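Local coordinates for alpha-aminoadipate carrier protein lysW (PDB 3VPB), which carries covalently bound substrates for arginine and lysine biosynthesis, bound glutamate being converted stepwise to ornithine and bound alpha-aminoadipate to lysine, at residues Gly22-Val25 with Ala31-Glu34; Leu33-Asp38 with Leu42-Ala47. One frame throughout, in Å; residues are numbered along the deposited sequence.

Contact 1 (Gly22-Val25 with Ala31-Glu34); sequences GEIV and AQLE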
# COMPACT_ATOMS: atom_id res chain seq x y z
N GLY E 22 -7.70 -21.58 -15.06
CA GLY E 22 -8.00 -20.20 -14.64
C GLY E 22 -9.18 -20.07 -13.70
O GLY E 22 -9.42 -19.00 -13.13
N GLU E 23 -9.95 -21.15 -13.54
CA GLU E 23 -11.08 -21.18 -12.62
C GLU E 23 -10.62 -21.27 -11.17
O GLU E 23 -9.56 -21.79 -10.90
CB GLU E 23 -11.99 -22.37 -12.92
CG GLU E 23 -12.92 -22.15 -14.08
CD GLU E 23 -14.02 -23.16 -14.11
OE1 GLU E 23 -15.01 -23.02 -13.35
OE2 GLU E 23 -13.89 -24.11 -14.90
N ILE E 24 -11.45 -20.76 -10.27
CA ILE E 24 -11.14 -20.72 -8.85
C ILE E 24 -11.86 -21.85 -8.13
O ILE E 24 -13.04 -22.11 -8.40
CB ILE E 24 -11.60 -19.37 -8.23
CG1 ILE E 24 -10.85 -18.20 -8.86
CG2 ILE E 24 -11.45 -19.38 -6.71
CD1 ILE E 24 -9.34 -18.31 -8.85
N VAL E 25 -11.15 -22.53 -7.22
CA VAL E 25 -11.76 -23.55 -6.36
C VAL E 25 -11.36 -23.32 -4.90
O VAL E 25 -10.20 -22.97 -4.60
CB VAL E 25 -11.42 -25.02 -6.80
CG1 VAL E 25 -11.79 -25.25 -8.26
CG2 VAL E 25 -9.96 -25.38 -6.58
N ALA E 31 -7.83 -22.16 1.89
CA ALA E 31 -7.14 -21.61 0.73
C ALA E 31 -8.10 -21.45 -0.45
O ALA E 31 -9.01 -22.26 -0.65
CB ALA E 31 -5.95 -22.46 0.33
N GLN E 32 -7.89 -20.37 -1.19
CA GLN E 32 -8.52 -20.16 -2.48
C GLN E 32 -7.47 -20.53 -3.51
O GLN E 32 -6.32 -20.11 -3.39
CB GLN E 32 -8.94 -18.71 -2.64
CG GLN E 32 -10.33 -18.39 -2.09
CD GLN E 32 -11.41 -18.47 -3.15
OE1 GLN E 32 -11.94 -17.46 -3.61
NE2 GLN E 32 -11.72 -19.70 -3.58
N LEU E 33 -7.87 -21.34 -4.50
CA LEU E 33 -6.93 -21.95 -5.43
C LEU E 33 -7.36 -21.66 -6.86
O LEU E 33 -8.54 -21.46 -7.12
CB LEU E 33 -6.85 -23.48 -5.21
CG LEU E 33 -6.52 -23.94 -3.77
CD1 LEU E 33 -6.72 -25.46 -3.58
CD2 LEU E 33 -5.12 -23.51 -3.37
N GLU E 34 -6.39 -21.63 -7.77
CA GLU E 34 -6.67 -21.45 -9.19
C GLU E 34 -6.22 -22.70 -9.93
O GLU E 34 -5.13 -23.20 -9.68
CB GLU E 34 -5.90 -20.25 -9.71
CG GLU E 34 -6.38 -19.72 -11.05
CD GLU E 34 -6.12 -18.22 -11.17
OE1 GLU E 34 -6.81 -17.56 -11.99
OE2 GLU E 34 -5.23 -17.70 -10.44

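Contact 2 (Leu33-Asp38 with Leu42-Ala47); sequences LEVYND and LALRLA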
# COMPACT_ATOMS: atom_id res chain seq x y z
N LEU E 33 -7.87 -21.34 -4.50
CA LEU E 33 -6.93 -21.95 -5.43
C LEU E 33 -7.36 -21.66 -6.86
O LEU E 33 -8.54 -21.46 -7.12
CB LEU E 33 -6.85 -23.48 -5.21
CG LEU E 33 -6.52 -23.94 -3.77
CD1 LEU E 33 -6.72 -25.46 -3.58
CD2 LEU E 33 -5.12 -23.51 -3.37
N GLU E 34 -6.39 -21.63 -7.77
CA GLU E 34 -6.67 -21.45 -9.19
C GLU E 34 -6.22 -22.70 -9.93
O GLU E 34 -5.13 -23.20 -9.68
CB GLU E 34 -5.90 -20.25 -9.71
CG GLU E 34 -6.38 -19.72 -11.05
CD GLU E 34 -6.12 -18.22 -11.17
OE1 GLU E 34 -6.81 -17.56 -11.99
OE2 GLU E 34 -5.23 -17.70 -10.44
N VAL E 35 -7.03 -23.20 -10.85
CA VAL E 35 -6.52 -24.29 -11.69
C VAL E 35 -5.67 -23.74 -12.84
O VAL E 35 -5.95 -22.65 -13.37
CB VAL E 35 -7.60 -25.40 -12.08
CG1 VAL E 35 -9.00 -25.11 -11.54
CG2 VAL E 35 -7.58 -25.79 -13.57
N TYR E 36 -4.60 -24.45 -13.18
CA TYR E 36 -3.75 -24.07 -14.30
C TYR E 36 -3.24 -25.32 -15.00
O TYR E 36 -3.36 -26.43 -14.48
CB TYR E 36 -2.59 -23.16 -13.84
CG TYR E 36 -1.50 -23.84 -13.05
CD1 TYR E 36 -0.28 -24.18 -13.65
CD2 TYR E 36 -1.67 -24.13 -11.69
CE1 TYR E 36 0.74 -24.80 -12.91
CE2 TYR E 36 -0.65 -24.73 -10.95
CZ TYR E 36 0.55 -25.07 -11.57
OH TYR E 36 1.54 -25.69 -10.86
N ASN E 37 -2.69 -25.13 -16.20
CA ASN E 37 -2.13 -26.22 -16.97
C ASN E 37 -0.61 -26.27 -16.84
O ASN E 37 0.07 -25.25 -16.98
CB ASN E 37 -2.52 -26.09 -18.44
CG ASN E 37 -1.84 -27.12 -19.32
OD1 ASN E 37 -1.95 -28.32 -19.08
ND2 ASN E 37 -1.14 -26.66 -20.34
N ASP E 38 -0.10 -27.45 -16.53
CA ASP E 38 1.33 -27.69 -16.44
C ASP E 38 1.61 -28.87 -17.38
O ASP E 38 1.46 -30.02 -16.98
CB ASP E 38 1.69 -28.00 -14.98
CG ASP E 38 3.18 -27.85 -14.68
OD1 ASP E 38 3.97 -28.72 -15.11
OD2 ASP E 38 3.56 -26.89 -13.99
N LEU E 42 -3.43 -30.85 -15.18
CA LEU E 42 -4.09 -29.78 -14.49
C LEU E 42 -3.41 -29.75 -13.14
O LEU E 42 -3.01 -30.79 -12.62
CB LEU E 42 -5.57 -30.07 -14.33
CG LEU E 42 -6.60 -29.28 -15.13
CD1 LEU E 42 -6.14 -28.85 -16.55
CD2 LEU E 42 -7.92 -30.05 -15.15
N ALA E 43 -3.22 -28.56 -12.59
CA ALA E 43 -2.62 -28.44 -11.27
C ALA E 43 -3.28 -27.27 -10.56
O ALA E 43 -4.06 -26.51 -11.16
CB ALA E 43 -1.11 -28.23 -11.39
N LEU E 44 -2.99 -27.13 -9.27
CA LEU E 44 -3.60 -26.06 -8.48
C LEU E 44 -2.52 -25.18 -7.88
O LEU E 44 -1.53 -25.68 -7.34
CB LEU E 44 -4.42 -26.68 -7.37
CG LEU E 44 -5.67 -27.48 -7.75
CD1 LEU E 44 -6.21 -28.23 -6.56
CD2 LEU E 44 -6.73 -26.56 -8.32
N ARG E 45 -2.69 -23.87 -7.96
CA ARG E 45 -1.85 -22.98 -7.14
C ARG E 45 -2.69 -21.95 -6.39
O ARG E 45 -3.88 -21.80 -6.67
CB ARG E 45 -0.75 -22.32 -7.97
CG ARG E 45 -1.26 -21.53 -9.14
CD ARG E 45 -0.17 -20.66 -9.72
NE ARG E 45 -0.62 -20.13 -11.00
CZ ARG E 45 -0.12 -20.48 -12.18
NH1 ARG E 45 0.89 -21.36 -12.26
NH2 ARG E 45 -0.62 -19.95 -13.28
N LEU E 46 -2.08 -21.25 -5.43
CA LEU E 46 -2.75 -20.21 -4.66
C LEU E 46 -3.33 -19.15 -5.58
O LEU E 46 -2.63 -18.62 -6.45
CB LEU E 46 -1.76 -19.56 -3.68
CG LEU E 46 -2.31 -18.92 -2.40
CD1 LEU E 46 -2.97 -19.97 -1.51
CD2 LEU E 46 -1.20 -18.21 -1.65
N ALA E 47 -4.62 -18.84 -5.39
CA ALA E 47 -5.29 -17.82 -6.21
C ALA E 47 -4.76 -16.45 -5.81
O ALA E 47 -4.28 -16.26 -4.70
CB ALA E 47 -6.77 -17.86 -6.00
O HOH W 1 -2.72 -18.44 -11.11

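Contact 1 (Gly22-Val25 with Ala31-Glu34)
Val25 and Leu33 face each other as a hydrogen-bonded antiparallel pair in the beta hairpin of strands 24-26 and 32-38, within the small zinc-binding globular domain of this carrier. Both bonds of the pair are short: Val25 N donates to Leu33 O at 2.8 Å, with 162° at the hydrogen, and the return bond from Leu33 N to Val25 O has the same length but is more bent, at 144°. On the face carrying their side chains, Val25 CG2 lies against Leu33 CB at 3.9 Å.

The next pair, Ile24 with Glu34, is non-hydrogen-bonded, and the closing of its CA atoms to 4.5 Å fits that type. Its side chains share the other face. With CG anti to the backbone N (chi1 -163°) and the chain extended beyond it, Glu34 runs past Ile24, and Glu34 CG meets Ile24 CD1 at 3.9 Å. Glu34 OE1 ends 3.2 Å from Gly22 O; these are two acceptors, so the approach is not a hydrogen bond. An alanine at Glu34 takes away CG and the carboxylate, which would probably leave Ile24 CD1 less covered and a gap beside the Gly22 carbonyl.

Further out, the backbone of Gly22 has angles at which a CB would press on the preceding carbonyl, which accounts for the glycine. Glu23 turns away from the hairpin partner; its OE2 takes a hydrogen bond from Leu20 N and forms a salt bridge with Lys15 of an ArgX chain, whose Ile9 packs on Ile24 and Glu34. Leu33 also touches the zinc ligand Cys6. Back within the contact, at the start of strand 32-38, Gln32 is bent at chi2 and brings its NE2 to 3.2 Å from Ile24 CG2.

Contact 2 (Leu33-Asp38 with Leu42-Ala47)
The beta hairpin of strands 32-38 and 41-46 pairs the central strand of the three-stranded antiparallel sheet with one of its outer strands, and on one face Tyr36, Ala43 and Arg45 form a layered group. The Arg45 guanidinium lies flat over the Tyr36 ring, planes 21° apart, and CZ stands 4.0 Å from the ring centroid, a cation-pi stack in which NH1 sits over the ring centre. Ala43 CB makes a CH-pi contact with the opposite face, 3.9 Å from the centroid. Tyr36 has CG between its backbone N and carbonyl carbon (chi1 72°), which carries the ring across the neighbouring strand until its CE2 edge meets Leu44 C.

Beneath, Glu34 N donates almost straight to Arg45 O at 2.7 Å. Tyr36 N donates to Ala43 O at 2.9 Å, and Ala43 N returns a bond to Tyr36 O. On the other face Leu44 CD2 touches Val35 CB. Leu33 CD1 meets Leu44 CD1 at 4.1 Å, the two side chains crossing at about a right angle.

Arg45 NH2 is salt-bridged to Glu111 of another ArgX chain. Water 1 accepts from Arg45 NE at 2.7 Å and donates to Glu34 OE2 at 2.7 Å.

Contacts 1 and 2 are successive hairpins sharing strand 32-38, so Leu33 and Glu34 belong to both. Their centres lie 7 Å apart, each close to the centre of the chain, and each is only partly buried. Contact 2 is the more extensive, burying 712 Å² against 343 Å². Its register spans five bridged pairs, whereas contact 1 has two. The apolar sides merge where Val25 CG2 meets Leu44 CD2. On the other face both contacts meet ArgX; contact 2 differs by its stacked Tyr36 and Arg45 and by the Arg45 salt bridge to a further ArgX chain. Beyond the bridged pairs, Glu23 O probably accepts from Val35 N, tying the segments together.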